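Local coordinates for protein amine Dehydrogenase (PDB 1JMX) that probably forms the beta-propeller subunit of a bacterial heme c-containing amine dehydrogenase, which oxidatively deaminates amines, at residues 273-278 and 294-299; 315-320 and 329-334. All coordinates share one frame; numbering follows the deposited sequence.

How the interactions relate
Both contacts lie in the last part of a beta-propeller, in series along the chain and neither nested nor crossed. The strands 269-274 and 276-281 turn at interaction 1, which closes a 15-residue interval when residues 294-299, leaving the edge strand 286-292 for the next blade, come back against that turn. Interaction 2 follows: the hairpin of strands 317-322 and 327-333 closes over eight residues and forms the outer half of that next blade. The two then meet through Asp317, whose OD2 lies 2.7 Å from Tyr297 OH and whose OD1 lies 3.1 Å from His295 NE2, both probable hydrogen bonds, so the inter-blade connection is pinned to the hairpin.

Interaction 1: 273-278 and 294-299; sequences VLNRLA and DHTYYC
Leu274 and Asn275 face Tyr297 and Thr296 with the chains running in opposite directions, but only a single backbone hydrogen bond joins them: Tyr297 N to Leu274 O, 3.0 Å and nearly straight at 167°. The same oxygen receives a CA-H...O contact from Thr296, and Leu274 CA returns one to Tyr297 O, which probably offsets the 3.2 Å approach of the acceptors Leu274 O and Tyr297 O. This is a local pairing of a strand end with a connecting segment rather than a regular sheet.

A second polar link is made by side chains. Thr296 OG1 donates to Asn275 OD1 over 2.6 Å, arriving almost in line with the amide C=O; the hydroxyl stands beside its own backbone N (chi1 -61°), which leaves the methyl CG2 on the other branch to lie alongside Leu274, 3.8 Å from its CD2. Threonine thus serves both a polar and an apolar neighbour. Leu274 CD2 also meets the Tyr298 ring at the edge, near the ring plane. Val273 CG1 reaches Tyr298 O at 3.5 Å, while its CG2 touches Tyr297 CB; the two methyls of valine let one residue touch both. His295 ND1 bonds to Thr296 O, and its ring lies over a face of Tyr297, toward the rim.

Thr296 OG1 and Asn275 ND2 also bond to the backbone of another subunit, and Tyr298 OH to an acidic side chain there. A valine in place of Thr296 would probably leave Asn275 OD1 without its donor and lose the hydroxyl's bond to that subunit. Residues 294-299 connect two blades of the probable propeller, lying against the turn between strands 269-274 and 276-281. Tyr298 and Cys299 form a classic beta bulge opposite Gly312, starting strand 299-302, while Val273 and Leu274 pack on strand 257-262.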
ATOM      1  N   VAL B 273     -24.067  -4.892   4.894  1.00 13.61           N
ATOM      2  CA  VAL B 273     -23.094  -5.199   5.944  1.00 12.95           C
ATOM      3  C   VAL B 273     -21.619  -4.950   5.600  1.00 13.43           C
ATOM      4  O   VAL B 273     -21.223  -4.989   4.441  1.00 12.57           O
ATOM      5  CB  VAL B 273     -23.244  -6.692   6.417  1.00 13.60           C
ATOM      6  CG1 VAL B 273     -22.740  -7.647   5.344  1.00 12.05           C
ATOM      7  CG2 VAL B 273     -22.512  -6.933   7.738  1.00 10.27           C
ATOM      8  N   LEU B 274     -20.843  -4.653   6.642  1.00 13.76           N
ATOM      9  CA  LEU B 274     -19.395  -4.449   6.588  1.00 13.57           C
ATOM     10  C   LEU B 274     -18.953  -4.305   8.042  1.00 13.82           C
ATOM     11  O   LEU B 274     -18.666  -5.302   8.691  1.00 13.24           O
ATOM     12  CB  LEU B 274     -18.985  -3.238   5.740  1.00 13.99           C
ATOM     13  CG  LEU B 274     -17.539  -3.186   5.194  1.00 14.73           C
ATOM     14  CD1 LEU B 274     -16.574  -2.562   6.167  1.00 15.48           C
ATOM     15  CD2 LEU B 274     -17.062  -4.574   4.809  1.00 14.46           C
ATOM     16  N   ASN B 275     -18.951  -3.080   8.568  1.00 15.24           N
ATOM     17  CA  ASN B 275     -18.569  -2.842   9.963  1.00 16.11           C
ATOM     18  C   ASN B 275     -19.806  -2.819  10.857  1.00 16.17           C
ATOM     19  O   ASN B 275     -19.731  -3.138  12.040  1.00 17.82           O
ATOM     20  CB  ASN B 275     -17.737  -1.569  10.098  1.00 14.31           C
ATOM     21  CG  ASN B 275     -16.309  -1.761   9.606  1.00 16.11           C
ATOM     22  OD1 ASN B 275     -15.827  -2.888   9.497  1.00 15.10           O
ATOM     23  ND2 ASN B 275     -15.625  -0.659   9.312  1.00 16.41           N
ATOM     24  N   ARG B 276     -20.940  -2.451  10.270  1.00 15.87           N
ATOM     25  CA  ARG B 276     -22.229  -2.448  10.957  1.00 15.95           C
ATOM     26  C   ARG B 276     -23.206  -3.186  10.051  1.00 15.60           C
ATOM     27  O   ARG B 276     -22.988  -3.282   8.844  1.00 16.50           O
ATOM     28  CB  ARG B 276     -22.766  -1.026  11.165  1.00 16.40           C
ATOM     29  CG  ARG B 276     -22.155  -0.255  12.317  1.00 17.33           C
ATOM     30  CD  ARG B 276     -23.120   0.817  12.818  1.00 17.42           C
ATOM     31  NE  ARG B 276     -23.708   1.579  11.718  1.00 19.06           N
ATOM     32  CZ  ARG B 276     -24.635   2.522  11.864  1.00 20.04           C
ATOM     33  NH1 ARG B 276     -25.086   2.837  13.072  1.00 19.90           N
ATOM     34  NH2 ARG B 276     -25.142   3.128  10.800  1.00 20.31           N
ATOM     35  N   LEU B 277     -24.264  -3.728  10.635  1.00 15.71           N
ATOM     36  CA  LEU B 277     -25.292  -4.405   9.861  1.00 15.74           C
ATOM     37  C   LEU B 277     -26.430  -3.385   9.844  1.00 15.89           C
ATOM     38  O   LEU B 277     -26.957  -3.041  10.895  1.00 17.79           O
ATOM     39  CB  LEU B 277     -25.747  -5.684  10.574  1.00 16.32           C
ATOM     40  CG  LEU B 277     -26.347  -6.866   9.788  1.00 18.00           C
ATOM     41  CD1 LEU B 277     -27.106  -7.764  10.758  1.00 17.28           C
ATOM     42  CD2 LEU B 277     -27.281  -6.415   8.686  1.00 17.42           C
ATOM     43  N   ALA B 278     -26.778  -2.863   8.675  1.00 15.33           N
ATOM     44  CA  ALA B 278     -27.847  -1.875   8.596  1.00 15.51           C
ATOM     45  C   ALA B 278     -29.106  -2.418   7.934  1.00 17.32           C
ATOM     46  O   ALA B 278     -29.042  -3.208   6.996  1.00 17.55           O
ATOM     47  CB  ALA B 278     -27.370  -0.628   7.889  1.00 15.43           C
ATOM     48  N   ASP B 294     -19.256  -7.934  16.067  1.00 16.47           N
ATOM     49  CA  ASP B 294     -18.108  -8.364  16.860  1.00 16.06           C
ATOM     50  C   ASP B 294     -16.824  -8.085  16.080  1.00 15.27           C
ATOM     51  O   ASP B 294     -15.741  -8.016  16.655  1.00 15.16           O
ATOM     52  CB  ASP B 294     -18.212  -9.855  17.184  1.00 18.61           C
ATOM     53  CG  ASP B 294     -19.328 -10.175  18.178  1.00 21.05           C
ATOM     54  OD1 ASP B 294     -20.126  -9.281  18.550  1.00 24.11           O
ATOM     55  OD2 ASP B 294     -19.408 -11.350  18.590  1.00 25.48           O
ATOM     56  N   HIS B 295     -16.965  -7.966  14.762  1.00 12.18           N
ATOM     57  CA  HIS B 295     -15.866  -7.668  13.849  1.00 10.82           C
ATOM     58  C   HIS B 295     -16.451  -7.467  12.455  1.00 10.88           C
ATOM     59  O   HIS B 295     -17.662  -7.603  12.261  1.00 10.68           O
ATOM     60  CB  HIS B 295     -14.788  -8.774  13.857  1.00 11.67           C
ATOM     61  CG  HIS B 295     -15.290 -10.131  13.463  1.00 11.19           C
ATOM     62  ND1 HIS B 295     -15.477 -10.506  12.150  1.00  9.01           N
ATOM     63  CD2 HIS B 295     -15.615 -11.214  14.210  1.00 10.26           C
ATOM     64  CE1 HIS B 295     -15.891 -11.758  12.103  1.00  8.68           C
ATOM     65  NE2 HIS B 295     -15.984 -12.210  13.340  1.00 10.68           N
ATOM     66  N   THR B 296     -15.606  -7.097  11.499  1.00 10.75           N
ATOM     67  CA  THR B 296     -16.061  -6.883  10.132  1.00 10.51           C
ATOM     68  C   THR B 296     -16.550  -8.186   9.519  1.00 10.78           C
ATOM     69  O   THR B 296     -15.971  -9.246   9.753  1.00 10.69           O
ATOM     70  CB  THR B 296     -14.931  -6.321   9.246  1.00 10.05           C
ATOM     71  OG1 THR B 296     -14.518  -5.061   9.762  1.00 12.37           O
ATOM     72  CG2 THR B 296     -15.393  -6.118   7.820  1.00  6.01           C
ATOM     73  N   TYR B 297     -17.668  -8.100   8.807  1.00 10.54           N
ATOM     74  CA  TYR B 297     -18.242  -9.235   8.096  1.00 10.74           C
ATOM     75  C   TYR B 297     -18.442  -8.740   6.664  1.00 11.41           C
ATOM     76  O   TYR B 297     -18.724  -7.562   6.450  1.00 13.18           O
ATOM     77  CB  TYR B 297     -19.578  -9.667   8.706  1.00 12.15           C
ATOM     78  CG  TYR B 297     -19.463 -10.443  10.003  1.00 12.06           C
ATOM     79  CD1 TYR B 297     -19.604  -9.803  11.233  1.00 13.21           C
ATOM     80  CD2 TYR B 297     -19.233 -11.821  10.000  1.00 11.79           C
ATOM     81  CE1 TYR B 297     -19.516 -10.509  12.428  1.00 12.03           C
ATOM     82  CE2 TYR B 297     -19.149 -12.539  11.190  1.00 12.39           C
ATOM     83  CZ  TYR B 297     -19.286 -11.874  12.402  1.00 13.55           C
ATOM     84  OH  TYR B 297     -19.160 -12.563  13.589  1.00 14.15           O
ATOM     85  N   TYR B 298     -18.253  -9.617   5.686  1.00 10.53           N
ATOM     86  CA  TYR B 298     -18.391  -9.230   4.282  1.00 10.99           C
ATOM     87  C   TYR B 298     -19.732  -9.524   3.631  1.00 10.70           C
ATOM     88  O   TYR B 298     -20.322  -8.673   2.966  1.00  9.26           O
ATOM     89  CB  TYR B 298     -17.386  -9.985   3.414  1.00 10.13           C
ATOM     90  CG  TYR B 298     -15.929  -9.630   3.535  1.00 11.78           C
ATOM     91  CD1 TYR B 298     -15.509  -8.358   3.934  1.00 10.71           C
ATOM     92  CD2 TYR B 298     -14.958 -10.560   3.165  1.00 10.70           C
ATOM     93  CE1 TYR B 298     -14.144  -8.026   3.946  1.00 13.05           C
ATOM     94  CE2 TYR B 298     -13.617 -10.243   3.174  1.00 11.84           C
ATOM     95  CZ  TYR B 298     -13.207  -8.983   3.559  1.00 11.59           C
ATOM     96  OH  TYR B 298     -11.864  -8.698   3.535  1.00 11.84           O
ATOM     97  N   CYS B 299     -20.177 -10.762   3.809  1.00 11.50           N
ATOM     98  CA  CYS B 299     -21.356 -11.265   3.135  1.00 12.01           C
ATOM     99  C   CYS B 299     -22.600 -11.681   3.917  1.00 11.52           C
ATOM    100  O   CYS B 299     -22.532 -12.516   4.816  1.00 12.31           O
ATOM    101  CB  CYS B 299     -20.883 -12.433   2.269  1.00 10.60           C
ATOM    102  SG  CYS B 299     -21.975 -12.932   0.972  1.00 14.00           S
TER

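Interaction 2: 315-320 and 329-334; sequences FNDLAV and VKNIKL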
ATOM      1  N   PHE B 315     -13.390 -13.950   9.110  1.00 10.97           N
ATOM      2  CA  PHE B 315     -12.768 -14.956   9.954  1.00 11.37           C
ATOM      3  C   PHE B 315     -13.469 -16.296   9.788  1.00 12.71           C
ATOM      4  O   PHE B 315     -14.101 -16.535   8.767  1.00 13.02           O
ATOM      5  CB  PHE B 315     -12.787 -14.518  11.425  1.00 11.10           C
ATOM      6  CG  PHE B 315     -11.883 -13.353  11.735  1.00 10.99           C
ATOM      7  CD1 PHE B 315     -12.286 -12.367  12.628  1.00 11.43           C
ATOM      8  CD2 PHE B 315     -10.627 -13.247  11.153  1.00 10.74           C
ATOM      9  CE1 PHE B 315     -11.452 -11.294  12.935  1.00  9.89           C
ATOM     10  CE2 PHE B 315      -9.790 -12.176  11.459  1.00 10.12           C
ATOM     11  CZ  PHE B 315     -10.206 -11.204  12.349  1.00  9.43           C
ATOM     12  N   ASN B 316     -13.389 -17.151  10.806  1.00 14.29           N
ATOM     13  CA  ASN B 316     -13.992 -18.477  10.744  1.00 14.76           C
ATOM     14  C   ASN B 316     -15.337 -18.668  11.436  1.00 15.86           C
ATOM     15  O   ASN B 316     -15.697 -19.800  11.749  1.00 16.85           O
ATOM     16  CB  ASN B 316     -13.005 -19.535  11.251  1.00 14.00           C
ATOM     17  CG  ASN B 316     -12.671 -19.363  12.705  1.00 14.94           C
ATOM     18  OD1 ASN B 316     -13.039 -18.369  13.321  1.00 16.37           O
ATOM     19  ND2 ASN B 316     -11.966 -20.331  13.268  1.00 16.92           N
ATOM     20  N   ASP B 317     -16.080 -17.591  11.680  1.00 14.72           N
ATOM     21  CA  ASP B 317     -17.384 -17.740  12.320  1.00 14.94           C
ATOM     22  C   ASP B 317     -18.548 -17.066  11.597  1.00 14.76           C
ATOM     23  O   ASP B 317     -18.394 -16.001  10.990  1.00 14.52           O
ATOM     24  CB  ASP B 317     -17.345 -17.271  13.790  1.00 15.82           C
ATOM     25  CG  ASP B 317     -17.215 -15.758  13.933  1.00 15.22           C
ATOM     26  OD1 ASP B 317     -16.085 -15.247  13.842  1.00 18.34           O
ATOM     27  OD2 ASP B 317     -18.237 -15.078  14.148  1.00 14.73           O
ATOM     28  N   LEU B 318     -19.696 -17.740  11.611  1.00 15.50           N
ATOM     29  CA  LEU B 318     -20.921 -17.203  11.033  1.00 15.99           C
ATOM     30  C   LEU B 318     -21.703 -16.565  12.176  1.00 15.42           C
ATOM     31  O   LEU B 318     -21.848 -17.159  13.242  1.00 15.92           O
ATOM     32  CB  LEU B 318     -21.820 -18.306  10.452  1.00 18.25           C
ATOM     33  CG  LEU B 318     -21.501 -19.187   9.243  1.00 19.10           C
ATOM     34  CD1 LEU B 318     -21.137 -18.338   8.045  1.00 17.97           C
ATOM     35  CD2 LEU B 318     -20.401 -20.137   9.602  1.00 21.86           C
ATOM     36  N   ALA B 319     -22.168 -15.342  11.978  1.00 14.29           N
ATOM     37  CA  ALA B 319     -22.977 -14.702  12.998  1.00 15.05           C
ATOM     38  C   ALA B 319     -24.409 -14.973  12.551  1.00 16.23           C
ATOM     39  O   ALA B 319     -24.707 -14.908  11.360  1.00 17.25           O
ATOM     40  CB  ALA B 319     -22.705 -13.201  13.050  1.00 13.30           C
ATOM     41  N   VAL B 320     -25.271 -15.378  13.477  1.00 16.98           N
ATOM     42  CA  VAL B 320     -26.666 -15.637  13.137  1.00 16.62           C
ATOM     43  C   VAL B 320     -27.476 -14.533  13.792  1.00 17.75           C
ATOM     44  O   VAL B 320     -27.391 -14.329  14.997  1.00 18.14           O
ATOM     45  CB  VAL B 320     -27.168 -17.010  13.638  1.00 15.43           C
ATOM     46  CG1 VAL B 320     -28.588 -17.250  13.145  1.00 15.49           C
ATOM     47  CG2 VAL B 320     -26.257 -18.120  13.148  1.00 14.19           C
ATOM     48  N   VAL B 329     -28.197 -13.838  17.492  1.00 24.11           N
ATOM     49  CA  VAL B 329     -28.746 -14.969  18.230  1.00 24.95           C
ATOM     50  C   VAL B 329     -27.616 -15.911  18.630  1.00 25.15           C
ATOM     51  O   VAL B 329     -27.579 -16.387  19.767  1.00 27.05           O
ATOM     52  CB  VAL B 329     -29.803 -15.737  17.380  1.00 25.69           C
ATOM     53  CG1 VAL B 329     -30.296 -16.974  18.123  1.00 28.65           C
ATOM     54  CG2 VAL B 329     -30.978 -14.819  17.044  1.00 26.11           C
ATOM     55  N   LYS B 330     -26.704 -16.193  17.700  1.00 23.75           N
ATOM     56  CA  LYS B 330     -25.576 -17.070  18.004  1.00 24.11           C
ATOM     57  C   LYS B 330     -24.477 -17.011  16.962  1.00 22.55           C
ATOM     58  O   LYS B 330     -24.554 -16.232  16.022  1.00 22.43           O
ATOM     59  CB  LYS B 330     -26.029 -18.522  18.217  1.00 26.51           C
ATOM     60  CG  LYS B 330     -26.749 -19.152  17.049  1.00 28.06           C
ATOM     61  CD  LYS B 330     -27.172 -20.581  17.372  1.00 29.70           C
ATOM     62  CE  LYS B 330     -25.958 -21.501  17.519  1.00 32.06           C
ATOM     63  NZ  LYS B 330     -26.324 -22.964  17.514  1.00 34.84           N
ATOM     64  N   ASN B 331     -23.430 -17.801  17.177  1.00 21.60           N
ATOM     65  CA  ASN B 331     -22.300 -17.870  16.265  1.00 21.87           C
ATOM     66  C   ASN B 331     -21.991 -19.315  15.967  1.00 22.10           C
ATOM     67  O   ASN B 331     -21.970 -20.153  16.872  1.00 22.85           O
ATOM     68  CB  ASN B 331     -21.039 -17.244  16.876  1.00 21.43           C
ATOM     69  CG  ASN B 331     -21.136 -15.753  16.997  1.00 21.95           C
ATOM     70  OD1 ASN B 331     -21.450 -15.227  18.065  1.00 22.16           O
ATOM     71  ND2 ASN B 331     -20.882 -15.054  15.897  1.00 20.57           N
ATOM     72  N   ILE B 332     -21.759 -19.599  14.691  1.00 21.25           N
ATOM     73  CA  ILE B 332     -21.397 -20.935  14.250  1.00 19.88           C
ATOM     74  C   ILE B 332     -19.894 -20.856  14.018  1.00 20.29           C
ATOM     75  O   ILE B 332     -19.430 -20.076  13.186  1.00 19.69           O
ATOM     76  CB  ILE B 332     -22.111 -21.311  12.922  1.00 19.36           C
ATOM     77  CG1 ILE B 332     -23.630 -21.331  13.125  1.00 17.81           C
ATOM     78  CG2 ILE B 332     -21.616 -22.671  12.410  1.00 19.25           C
ATOM     79  CD1 ILE B 332     -24.409 -21.515  11.851  1.00 17.48           C
ATOM     80  N   LYS B 333     -19.135 -21.596  14.816  1.00 20.82           N
ATOM     81  CA  LYS B 333     -17.684 -21.615  14.677  1.00 22.46           C
ATOM     82  C   LYS B 333     -17.319 -22.709  13.673  1.00 21.09           C
ATOM     83  O   LYS B 333     -17.659 -23.874  13.869  1.00 22.65           O
ATOM     84  CB  LYS B 333     -17.023 -21.873  16.038  1.00 25.49           C
ATOM     85  CG  LYS B 333     -15.497 -22.037  16.019  1.00 30.03           C
ATOM     86  CD  LYS B 333     -14.769 -20.759  15.627  1.00 33.17           C
ATOM     87  CE  LYS B 333     -15.027 -19.615  16.617  1.00 35.06           C
ATOM     88  NZ  LYS B 333     -14.304 -18.354  16.236  1.00 35.82           N
ATOM     89  N   LEU B 334     -16.688 -22.312  12.572  1.00 19.82           N
ATOM     90  CA  LEU B 334     -16.283 -23.252  11.529  1.00 18.10           C
ATOM     91  C   LEU B 334     -14.888 -23.825  11.760  1.00 17.94           C
ATOM     92  O   LEU B 334     -13.988 -23.130  12.239  1.00 19.19           O
ATOM     93  CB  LEU B 334     -16.273 -22.558  10.173  1.00 15.99           C
ATOM     94  CG  LEU B 334     -17.555 -21.950   9.635  1.00 15.63           C
ATOM     95  CD1 LEU B 334     -17.236 -21.206   8.354  1.00 15.30           C
ATOM     96  CD2 LEU B 334     -18.569 -23.045   9.400  1.00 14.65           C
TER
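The Asp317 carboxylate and the Asn331 amide project side by side from the same face of the hairpin, their planes 68° apart, with OD2 of Asp317 3.2 Å from ND2 of Asn331. The hydrogen bonds of the carboxylate come from Tyr297 OH to OD2 and His295 NE2 to OD1, and Asn331 OD1 accepts from Lys328. The Lys333 chain crosses the Asn316 amide, CD 3.7 Å from ND2; bends at chi2 and chi3 curl the lysine back, so that its NZ gives OD1 of Asn316 a bond at 3.2 Å, tilted 34° from the carbonyl plane. Asn316 ND2 bonds to Gly336 O.

Between the strands, antiparallel pairing is regular: Leu318 and Ile332 exchange two backbone bonds, Val320 N reaches Lys330 O, and Leu334 N reaches Asn316 O. At the far end Val329 and Lys330 both face Val320 in a classic beta bulge, where Val329 N binds Val320 O at 2.7 Å.

Leu318, Val320 and Ile332 occupy the opposite face, where the Lys330 chain starts alongside Val320 and then leads away. Leu318 CD2 presses on Leu334 CG at 3.4 Å, a tight contact.

The chemistry is thus mainly aliphatic on this face: Leu318 and Leu334 pack against Val16 of the first blade, while Val320 and Ile332 lie on Tyr310 of strand 309-312. On the other, Asp317, its charge probably favoured by the nearby Lys333 ammonium, collects hydrogen bonds from the preceding inter-blade connection.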